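Local coordinates for protein 2-aminomuconate 6-semialdehyde dehydrogenase (Burkholderia cenocepacia, PDB 4U3W) that probably oxidises 2-aminomuconate 6-semialdehyde to 2-aminomuconate, using NAD+ as the electron acceptor, at residues Pro241-Ser252 against Lys267-Gly275; Ser309-Phe319 against Ile409-Asp420. All coordinates share one frame; numbering follows the deposited sequence.

Contact 1: residues Pro241-Ser252 against Lys267-Gly275; sequences PDISAITFTGES and KEVSFELGG
Backbone pairing joins Ala245-Thr249 to Glu268-Glu272 as parallel neighbours whose axes lie only 5° apart. The regular bonds run alternately from each strand, with Ile246 N and Phe248 N giving to Glu268 O and Ser270 O, and Ser270 N and Glu272 N giving to Ile246 O and Phe248 O. Gly250 N prolongs the series to Glu272 O.

Among the polar side chains, Lys267 bends at chi2 (-55°) and then runs out straight, so that NZ reaches two carbonyls, Pro241 O and Ile243 O, each at 2.8 Å; it sits above the carbonyl plane of the first but nearly in line with the C=O of the second (170°). At the far end Thr249 OG1 donates to Glu272 OE1 over 2.8 Å, from above the carboxylate plane, while Trp181 holds Glu272 OE2. This face is buried yet polar: Lys182 bonds the hydroxyls of Thr247 and Thr249, and Glu485 those of Thr247 and Ser270. Gly274 N donates to Ser252 OG at 3.0 Å; that hydroxyl is also bonded to Leu479 O.

Apolar contacts lie on the other face, where helix 252-261 packs on Ile246, Phe248 and Phe271, and Met259 and Val266 of the second subunit meet Val269, Phe271 and Leu273. Phe248 CB is 3.8 Å from Phe271 CD1, and Leu273 CD2 meets the Phe248 ring edge, 3.6 Å from CE2.

Strand 245-249, helix 252-261 and strand 268-272 form a beta-alpha-beta crossover within the family's Rossmann-like dinucleotide-binding domain, and the second strand ends on the glutamate that opens the Glu-Leu-Gly-Gly signature, Glu272-Gly275.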
loop_
_atom_site.group_PDB
_atom_site.type_symbol
_atom_site.label_atom_id
_atom_site.label_comp_id
_atom_site.label_asym_id
_atom_site.label_seq_id
_atom_site.Cartn_x
_atom_site.Cartn_y
_atom_site.Cartn_z
ATOM N N PRO A 241 17.498 0.563 31.814
ATOM C CA PRO A 241 16.453 1.553 31.559
ATOM C C PRO A 241 16.677 2.411 30.300
ATOM O O PRO A 241 15.777 3.141 29.927
ATOM C CB PRO A 241 16.468 2.413 32.826
ATOM C CG PRO A 241 17.828 2.220 33.413
ATOM C CD PRO A 241 18.338 0.892 32.984
ATOM N N ASP A 242 17.856 2.365 29.685
ATOM C CA ASP A 242 18.097 3.225 28.538
ATOM C C ASP A 242 18.034 2.494 27.177
ATOM O O ASP A 242 18.370 3.088 26.123
ATOM C CB ASP A 242 19.452 3.897 28.702
ATOM C CG ASP A 242 19.496 4.801 29.939
ATOM O OD1 ASP A 242 18.461 5.410 30.273
ATOM O OD2 ASP A 242 20.541 4.817 30.604
ATOM N N ILE A 243 17.662 1.212 27.168
ATOM C CA ILE A 243 17.420 0.564 25.872
ATOM C C ILE A 243 16.042 0.971 25.424
ATOM O O ILE A 243 15.196 1.337 26.236
ATOM C CB ILE A 243 17.455 -0.986 25.906
ATOM C CG1 ILE A 243 16.485 -1.453 26.978
ATOM C CG2 ILE A 243 18.851 -1.486 26.142
ATOM C CD1 ILE A 243 15.998 -2.830 26.805
ATOM N N SER A 244 15.797 0.904 24.128
ATOM C CA SER A 244 14.491 1.308 23.596
ATOM C C SER A 244 13.576 0.098 23.312
ATOM O O SER A 244 12.356 0.211 23.269
ATOM C CB SER A 244 14.690 2.087 22.288
ATOM O OG SER A 244 15.650 3.105 22.473
ATOM N N ALA A 245 14.180 -1.051 23.083
ATOM C CA ALA A 245 13.418 -2.230 22.659
ATOM C C ALA A 245 14.252 -3.459 22.914
ATOM O O ALA A 245 15.481 -3.342 22.959
ATOM C CB ALA A 245 13.084 -2.164 21.165
ATOM N N ILE A 246 13.593 -4.623 23.029
ATOM C CA ILE A 246 14.283 -5.905 23.089
ATOM C C ILE A 246 13.690 -6.777 21.962
ATOM O O ILE A 246 12.471 -6.887 21.868
ATOM C CB ILE A 246 14.073 -6.650 24.409
ATOM C CG1 ILE A 246 14.763 -5.921 25.557
ATOM C CG2 ILE A 246 14.671 -8.082 24.344
ATOM C CD1 ILE A 246 16.314 -6.002 25.438
ATOM N N THR A 247 14.543 -7.360 21.129
ATOM C CA THR A 247 14.077 -8.375 20.161
ATOM C C THR A 247 14.731 -9.639 20.642
ATOM O O THR A 247 15.878 -9.656 21.158
ATOM C CB THR A 247 14.406 -7.999 18.696
ATOM O OG1 THR A 247 13.797 -8.962 17.799
ATOM C CG2 THR A 247 15.913 -8.008 18.486
ATOM N N PHE A 248 13.955 -10.702 20.628
ATOM C CA PHE A 248 14.410 -11.910 21.272
ATOM C C PHE A 248 13.873 -13.108 20.477
ATOM O O PHE A 248 12.730 -13.097 20.075
ATOM C CB PHE A 248 13.947 -11.969 22.731
ATOM C CG PHE A 248 14.180 -13.321 23.378
ATOM C CD1 PHE A 248 15.451 -13.722 23.774
ATOM C CD2 PHE A 248 13.105 -14.222 23.562
ATOM C CE1 PHE A 248 15.657 -15.001 24.346
ATOM C CE2 PHE A 248 13.298 -15.483 24.152
ATOM C CZ PHE A 248 14.566 -15.880 24.535
ATOM N N THR A 249 14.716 -14.101 20.230
ATOM C CA THR A 249 14.249 -15.371 19.638
ATOM C C THR A 249 14.683 -16.469 20.613
ATOM O O THR A 249 15.862 -16.537 20.959
ATOM C CB THR A 249 14.843 -15.593 18.236
ATOM O OG1 THR A 249 14.457 -14.495 17.375
ATOM C CG2 THR A 249 14.349 -16.941 17.587
ATOM N N GLY A 250 13.757 -17.309 21.073
ATOM C CA GLY A 250 14.141 -18.386 21.985
ATOM C C GLY A 250 12.980 -19.000 22.745
ATOM O O GLY A 250 11.838 -18.955 22.289
ATOM N N GLU A 251 13.240 -19.548 23.936
ATOM C CA GLU A 251 12.157 -20.254 24.628
ATOM C C GLU A 251 11.047 -19.301 25.087
ATOM O O GLU A 251 11.327 -18.139 25.468
ATOM C CB GLU A 251 12.679 -21.006 25.862
ATOM C CG GLU A 251 13.452 -22.238 25.603
ATOM C CD GLU A 251 13.829 -22.873 26.943
ATOM O OE1 GLU A 251 12.949 -23.482 27.588
ATOM O OE2 GLU A 251 14.970 -22.670 27.386
ATOM N N SER A 252 9.807 -19.795 25.076
ATOM C CA SER A 252 8.652 -19.004 25.496
ATOM C C SER A 252 8.771 -18.533 26.970
ATOM O O SER A 252 8.374 -17.404 27.290
ATOM C CB SER A 252 7.347 -19.802 25.305
ATOM O OG SER A 252 7.079 -20.041 23.909
ATOM N N LYS A 267 9.208 -0.878 27.371
ATOM C CA LYS A 267 10.047 -1.015 26.192
ATOM C C LYS A 267 9.294 -1.768 25.133
ATOM O O LYS A 267 8.516 -2.679 25.432
ATOM C CB LYS A 267 11.355 -1.755 26.498
ATOM C CG LYS A 267 12.122 -1.134 27.682
ATOM C CD LYS A 267 12.387 0.367 27.476
ATOM C CE LYS A 267 13.288 0.946 28.586
ATOM N NZ LYS A 267 13.634 2.395 28.340
ATOM N N GLU A 268 9.562 -1.435 23.882
ATOM C CA GLU A 268 9.064 -2.298 22.814
ATOM C C GLU A 268 9.676 -3.687 22.902
ATOM O O GLU A 268 10.799 -3.872 23.399
ATOM C CB GLU A 268 9.356 -1.682 21.449
ATOM C CG GLU A 268 8.202 -0.859 20.928
ATOM C CD GLU A 268 7.107 -1.785 20.407
ATOM O OE1 GLU A 268 7.132 -2.989 20.789
ATOM O OE2 GLU A 268 6.258 -1.330 19.618
ATOM N N VAL A 269 8.905 -4.669 22.462
ATOM C CA VAL A 269 9.346 -6.050 22.430
ATOM C C VAL A 269 8.914 -6.720 21.130
ATOM O O VAL A 269 7.796 -6.499 20.648
ATOM C CB VAL A 269 8.777 -6.877 23.624
ATOM C CG1 VAL A 269 9.545 -6.593 24.942
ATOM C CG2 VAL A 269 7.297 -6.591 23.805
ATOM N N SER A 270 9.802 -7.544 20.602
ATOM C CA SER A 270 9.483 -8.437 19.490
ATOM C C SER A 270 9.984 -9.840 19.818
ATOM O O SER A 270 11.192 -10.059 20.004
ATOM C CB SER A 270 10.094 -7.916 18.168
ATOM O OG SER A 270 9.694 -8.740 17.033
ATOM N N PHE A 271 9.069 -10.808 19.864
ATOM C CA PHE A 271 9.426 -12.172 20.308
ATOM C C PHE A 271 9.139 -13.249 19.271
ATOM O O PHE A 271 8.062 -13.275 18.706
ATOM C CB PHE A 271 8.652 -12.563 21.584
ATOM C CG PHE A 271 8.974 -11.742 22.774
ATOM C CD1 PHE A 271 10.223 -11.152 22.934
ATOM C CD2 PHE A 271 8.003 -11.553 23.751
ATOM C CE1 PHE A 271 10.499 -10.399 24.092
ATOM C CE2 PHE A 271 8.267 -10.800 24.903
ATOM C CZ PHE A 271 9.523 -10.214 25.067
ATOM N N GLU A 272 10.090 -14.146 19.048
ATOM C CA GLU A 272 9.849 -15.342 18.260
ATOM C C GLU A 272 10.182 -16.524 19.182
ATOM O O GLU A 272 11.361 -16.720 19.533
ATOM C CB GLU A 272 10.716 -15.352 17.004
ATOM C CG GLU A 272 10.373 -14.204 16.034
ATOM C CD GLU A 272 11.530 -13.826 15.078
ATOM O OE1 GLU A 272 12.647 -14.417 15.181
ATOM O OE2 GLU A 272 11.306 -12.964 14.186
ATOM N N LEU A 273 9.161 -17.261 19.628
ATOM C CA LEU A 273 9.349 -18.109 20.814
ATOM C C LEU A 273 9.187 -19.609 20.436
ATOM O O LEU A 273 9.535 -20.009 19.307
ATOM C CB LEU A 273 8.396 -17.688 21.927
ATOM C CG LEU A 273 8.518 -16.196 22.372
ATOM C CD1 LEU A 273 7.497 -15.830 23.427
ATOM C CD2 LEU A 273 9.925 -15.859 22.862
ATOM N N GLY A 274 8.694 -20.441 21.360
ATOM C CA GLY A 274 8.672 -21.881 21.083
ATOM C C GLY A 274 7.579 -22.307 20.119
ATOM O O GLY A 274 6.733 -21.489 19.703
ATOM N N GLY A 275 7.607 -23.585 19.719
ATOM C CA GLY A 275 6.515 -24.143 18.949
ATOM C C GLY A 275 6.418 -25.664 19.188
ATOM O O GLY A 275 7.371 -26.297 19.666
#

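Contact 2: residues Ser309-Phe319 against Ile409-Asp420; sequences SERVYVERPIF and IFGPVCHIAPFD
Glu310 receives two backbone N-H groups of the loop before the second strand: Ile409 N binds OE1 at 2.9 Å in a nearly straight bond (168°), and Phe410 N binds OE2 at 2.7 Å in a more bent one. Each oxygen uses its syn lone pair, so two consecutive amides meet the carboxylate at its open end, and Lys276 adds a salt bridge to OE1.

At the other end Arg316 grips Asp420 side-on. NE lies 2.8 Å from OD1 and NH2 lies 3.1 Å from OD2, both oxygens being close to the guanidinium plane although the two groups are tilted 28° against each other. Pro418 packs over a face of the same guanidinium, its CB 3.6 Å above the plane. The proline's CD in turn rests over the face of the Phe319 ring, whose CE1 also touches Ile416 CG2.

Phe419 turns back across the first strand because its CG stands between the backbone N and the carbonyl carbon (chi1 72°). This lays the ring face over Glu315 CA, with Glu315 CB 4.0 Å from the ring centroid in a CH-pi contact.

Between these ends, parallel backbone bonds join Val312, Val314 and Arg316 to His415, Ala417 and Phe419. Val312 and Val314 lie alongside Ile416, and Val314 and Ile416 pack on helix 319-331. Helix 422-430 covers the face of Tyr313, Ala417 and Phe419. A water bonded to His415 ND1 also donates to Val312 O, and His415 NE2 is bonded to Leu398 N.

The chemistry thus differs along the pair: at the buried end a carboxylate is satisfied by amides and probably neutralised by Lys276, whereas the exposed Arg316-Asp420 pair is a solvent-side salt bridge beside an apolar middle.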
loop_
_atom_site.group_PDB
_atom_site.type_symbol
_atom_site.label_atom_id
_atom_site.label_comp_id
_atom_site.label_asym_id
_atom_site.label_seq_id
_atom_site.Cartn_x
_atom_site.Cartn_y
_atom_site.Cartn_z
ATOM N N SER A 309 8.934 -29.941 12.668
ATOM C CA SER A 309 7.710 -30.661 12.889
ATOM C C SER A 309 7.958 -31.791 13.889
ATOM O O SER A 309 8.526 -32.817 13.523
ATOM C CB SER A 309 7.168 -31.247 11.555
ATOM O OG SER A 309 8.123 -32.155 11.002
ATOM N N GLU A 310 7.497 -31.631 15.133
ATOM C CA GLU A 310 7.620 -32.703 16.105
ATOM C C GLU A 310 6.333 -33.520 16.208
ATOM O O GLU A 310 6.364 -34.587 16.807
ATOM C CB GLU A 310 8.037 -32.134 17.500
ATOM C CG GLU A 310 9.474 -31.609 17.428
ATOM C CD GLU A 310 10.079 -31.202 18.818
ATOM O OE1 GLU A 310 9.344 -31.195 19.835
ATOM O OE2 GLU A 310 11.290 -30.919 18.863
ATOM N N ARG A 311 5.222 -33.035 15.606
ATOM C CA ARG A 311 3.971 -33.812 15.474
ATOM C C ARG A 311 3.752 -34.002 13.984
ATOM O O ARG A 311 3.966 -33.067 13.190
ATOM C CB ARG A 311 2.725 -33.107 16.067
ATOM C CG ARG A 311 2.823 -32.727 17.564
ATOM C CD ARG A 311 1.547 -32.037 18.036
ATOM N NE ARG A 311 1.489 -30.603 17.634
ATOM C CZ ARG A 311 0.352 -29.961 17.356
ATOM N NH1 ARG A 311 -0.804 -30.621 17.373
ATOM N NH2 ARG A 311 0.363 -28.666 17.039
ATOM N N VAL A 312 3.379 -35.213 13.601
ATOM C CA VAL A 312 2.978 -35.495 12.209
ATOM C C VAL A 312 1.621 -36.203 12.232
ATOM O O VAL A 312 1.422 -37.109 13.057
ATOM C CB VAL A 312 4.020 -36.394 11.462
ATOM C CG1 VAL A 312 3.617 -36.573 9.963
ATOM C CG2 VAL A 312 5.421 -35.778 11.577
ATOM N N TYR A 313 0.684 -35.773 11.363
ATOM C CA TYR A 313 -0.599 -36.462 11.224
ATOM C C TYR A 313 -0.776 -36.935 9.781
ATOM O O TYR A 313 -0.712 -36.139 8.867
ATOM C CB TYR A 313 -1.791 -35.576 11.611
ATOM C CG TYR A 313 -1.709 -35.016 13.053
ATOM C CD1 TYR A 313 -2.076 -35.778 14.155
ATOM C CD2 TYR A 313 -1.272 -33.724 13.272
ATOM C CE1 TYR A 313 -2.011 -35.249 15.485
ATOM C CE2 TYR A 313 -1.185 -33.178 14.586
ATOM C CZ TYR A 313 -1.554 -33.960 15.672
ATOM O OH TYR A 313 -1.463 -33.367 16.888
ATOM N N VAL A 314 -1.017 -38.230 9.601
ATOM C CA VAL A 314 -1.094 -38.815 8.257
ATOM C C VAL A 314 -2.449 -39.499 8.111
ATOM O O VAL A 314 -2.889 -40.215 9.009
ATOM C CB VAL A 314 0.059 -39.818 8.013
ATOM C CG1 VAL A 314 -0.010 -40.447 6.610
ATOM C CG2 VAL A 314 1.418 -39.110 8.227
ATOM N N GLU A 315 -3.127 -39.241 6.995
ATOM C CA GLU A 315 -4.445 -39.804 6.794
ATOM C C GLU A 315 -4.334 -41.338 6.784
ATOM O O GLU A 315 -3.415 -41.903 6.167
ATOM C CB GLU A 315 -5.082 -39.274 5.505
ATOM C CG GLU A 315 -6.563 -39.509 5.444
ATOM C CD GLU A 315 -7.179 -38.910 4.154
ATOM O OE1 GLU A 315 -6.495 -38.144 3.438
ATOM O OE2 GLU A 315 -8.331 -39.248 3.886
ATOM N N ARG A 316 -5.269 -42.003 7.457
ATOM C CA ARG A 316 -5.105 -43.423 7.774
ATOM C C ARG A 316 -4.780 -44.360 6.571
ATOM O O ARG A 316 -3.961 -45.246 6.734
ATOM C CB ARG A 316 -6.360 -43.947 8.511
ATOM C CG ARG A 316 -6.153 -45.273 9.221
ATOM C CD ARG A 316 -7.400 -45.687 9.960
ATOM N NE ARG A 316 -7.789 -44.720 10.980
ATOM C CZ ARG A 316 -7.255 -44.659 12.196
ATOM N NH1 ARG A 316 -6.276 -45.480 12.545
ATOM N NH2 ARG A 316 -7.687 -43.759 13.063
ATOM N N PRO A 317 -5.379 -44.160 5.365
ATOM C CA PRO A 317 -5.030 -45.149 4.327
ATOM C C PRO A 317 -3.544 -45.207 3.897
ATOM O O PRO A 317 -3.121 -46.230 3.366
ATOM C CB PRO A 317 -5.896 -44.726 3.129
ATOM C CG PRO A 317 -7.027 -44.010 3.722
ATOM C CD PRO A 317 -6.467 -43.269 4.912
ATOM N N ILE A 318 -2.747 -44.159 4.127
ATOM C CA ILE A 318 -1.340 -44.243 3.773
ATOM C C ILE A 318 -0.432 -44.238 5.009
ATOM O O ILE A 318 0.791 -44.111 4.877
ATOM C CB ILE A 318 -0.903 -43.067 2.843
ATOM C CG1 ILE A 318 -1.263 -41.713 3.455
ATOM C CG2 ILE A 318 -1.503 -43.198 1.431
ATOM C CD1 ILE A 318 -0.447 -40.565 2.864
ATOM N N PHE A 319 -1.021 -44.337 6.204
ATOM C CA PHE A 319 -0.240 -44.158 7.446
ATOM C C PHE A 319 0.905 -45.177 7.567
ATOM O O PHE A 319 2.070 -44.802 7.738
ATOM C CB PHE A 319 -1.174 -44.231 8.674
ATOM C CG PHE A 319 -0.457 -44.260 10.019
ATOM C CD1 PHE A 319 0.040 -43.095 10.598
ATOM C CD2 PHE A 319 -0.325 -45.439 10.716
ATOM C CE1 PHE A 319 0.672 -43.141 11.852
ATOM C CE2 PHE A 319 0.308 -45.478 11.942
ATOM C CZ PHE A 319 0.820 -44.320 12.507
ATOM N N ILE A 409 10.437 -30.356 22.356
ATOM C CA ILE A 409 11.647 -31.116 22.739
ATOM C C ILE A 409 12.930 -30.497 22.159
ATOM O O ILE A 409 13.963 -30.452 22.836
ATOM C CB ILE A 409 11.533 -32.584 22.301
ATOM C CG1 ILE A 409 10.357 -33.229 23.015
ATOM C CG2 ILE A 409 12.796 -33.332 22.618
ATOM C CD1 ILE A 409 9.955 -34.676 22.444
ATOM N N PHE A 410 12.845 -29.994 20.916
ATOM C CA PHE A 410 13.953 -29.299 20.246
ATOM C C PHE A 410 15.125 -30.260 19.991
ATOM O O PHE A 410 16.310 -29.904 20.155
ATOM C CB PHE A 410 14.399 -28.052 21.067
ATOM C CG PHE A 410 14.725 -26.839 20.206
ATOM C CD1 PHE A 410 13.695 -26.054 19.668
ATOM C CD2 PHE A 410 16.052 -26.470 19.941
ATOM C CE1 PHE A 410 13.983 -24.915 18.831
ATOM C CE2 PHE A 410 16.371 -25.308 19.141
ATOM C CZ PHE A 410 15.324 -24.542 18.567
ATOM N N GLY A 411 14.765 -31.489 19.601
ATOM C CA GLY A 411 15.672 -32.540 19.157
ATOM C C GLY A 411 15.145 -33.196 17.862
ATOM O O GLY A 411 14.099 -32.762 17.346
ATOM N N PRO A 412 15.881 -34.197 17.328
ATOM C CA PRO A 412 15.580 -34.864 16.049
ATOM C C PRO A 412 14.573 -35.969 16.257
ATOM O O PRO A 412 14.906 -37.150 16.303
ATOM C CB PRO A 412 16.938 -35.441 15.599
ATOM C CG PRO A 412 17.640 -35.764 16.976
ATOM C CD PRO A 412 17.185 -34.621 17.896
ATOM N N VAL A 413 13.319 -35.556 16.378
ATOM C CA VAL A 413 12.263 -36.490 16.707
ATOM C C VAL A 413 10.937 -35.987 16.131
ATOM O O VAL A 413 10.710 -34.776 15.979
ATOM C CB VAL A 413 12.177 -36.690 18.245
ATOM C CG1 VAL A 413 11.745 -35.384 18.965
ATOM C CG2 VAL A 413 11.273 -37.843 18.596
ATOM N N CYS A 414 10.089 -36.930 15.738
ATOM C CA CYS A 414 8.713 -36.622 15.414
ATOM C C CYS A 414 7.877 -37.794 15.888
ATOM O O CYS A 414 8.342 -38.936 15.862
ATOM C CB CYS A 414 8.511 -36.393 13.893
ATOM S SG CYS A 414 9.009 -37.737 12.793
ATOM N N HIS A 415 6.651 -37.487 16.308
ATOM C CA HIS A 415 5.626 -38.488 16.549
ATOM C C HIS A 415 4.678 -38.500 15.305
ATOM O O HIS A 415 4.328 -37.460 14.786
ATOM C CB HIS A 415 4.839 -38.188 17.841
ATOM C CG HIS A 415 3.677 -39.110 18.063
ATOM N ND1 HIS A 415 2.412 -38.856 17.561
ATOM C CD2 HIS A 415 3.581 -40.294 18.719
ATOM C CE1 HIS A 415 1.596 -39.845 17.889
ATOM N NE2 HIS A 415 2.282 -40.735 18.583
ATOM N N ILE A 416 4.243 -39.674 14.868
ATOM C CA ILE A 416 3.298 -39.787 13.719
ATOM C C ILE A 416 1.988 -40.434 14.205
ATOM O O ILE A 416 2.028 -41.490 14.859
ATOM C CB ILE A 416 3.945 -40.618 12.559
ATOM C CG1 ILE A 416 5.396 -40.135 12.384
ATOM C CG2 ILE A 416 3.130 -40.503 11.189
ATOM C CD1 ILE A 416 6.203 -40.785 11.300
ATOM N N ALA A 417 0.836 -39.809 13.902
ATOM C CA ALA A 417 -0.478 -40.399 14.239
ATOM C C ALA A 417 -1.338 -40.441 13.009
ATOM O O ALA A 417 -1.148 -39.625 12.113
ATOM C CB ALA A 417 -1.196 -39.621 15.337
ATOM N N PRO A 418 -2.280 -41.411 12.948
ATOM C CA PRO A 418 -3.261 -41.428 11.857
ATOM C C PRO A 418 -4.413 -40.463 12.093
ATOM O O PRO A 418 -4.741 -40.242 13.265
ATOM C CB PRO A 418 -3.785 -42.864 11.883
ATOM C CG PRO A 418 -3.710 -43.231 13.362
ATOM C CD PRO A 418 -2.469 -42.533 13.888
ATOM N N PHE A 419 -5.041 -39.961 11.024
ATOM C CA PHE A 419 -6.310 -39.255 11.168
ATOM C C PHE A 419 -7.293 -39.755 10.106
ATOM O O PHE A 419 -6.886 -40.383 9.112
ATOM C CB PHE A 419 -6.115 -37.718 11.106
ATOM C CG PHE A 419 -5.778 -37.165 9.744
ATOM C CD1 PHE A 419 -4.450 -37.102 9.320
ATOM C CD2 PHE A 419 -6.762 -36.635 8.919
ATOM C CE1 PHE A 419 -4.099 -36.561 8.086
ATOM C CE2 PHE A 419 -6.443 -36.099 7.649
ATOM C CZ PHE A 419 -5.104 -36.057 7.225
ATOM N N ASP A 420 -8.581 -39.489 10.314
ATOM C CA ASP A 420 -9.602 -39.949 9.374
ATOM C C ASP A 420 -10.281 -38.870 8.557
ATOM O O ASP A 420 -10.720 -39.143 7.452
ATOM C CB ASP A 420 -10.664 -40.747 10.135
ATOM C CG ASP A 420 -10.087 -41.993 10.755
ATOM O OD1 ASP A 420 -9.556 -42.830 9.986
ATOM O OD2 ASP A 420 -10.099 -42.084 12.006
HETATM O O HOH W 1 1.471 -36.556 16.158
HETATM O O HOH W 2 -9.588 -40.874 5.478
#

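How the contacts relate
Both contacts are parallel strand pairs in the same chain but in different sheets. Contact 1, its centre about 12 Å from the centre of the chain, joins consecutive strands linked by one helix, and a second subunit packs directly on it; contact 2, its centre about 23 Å out, joins segments 90 residues apart at their closest ends, and no other chain of the assembly touches it. Contact 1 has one apolar and one buried polar face, with a lysine gripping carbonyls at one end; contact 2 has an apolar middle, with a buried carboxylate at one end and a surface salt bridge at the other. The two do not touch, yet Gly275 N of contact 1 binds Glu408, which directly precedes segment 409-420.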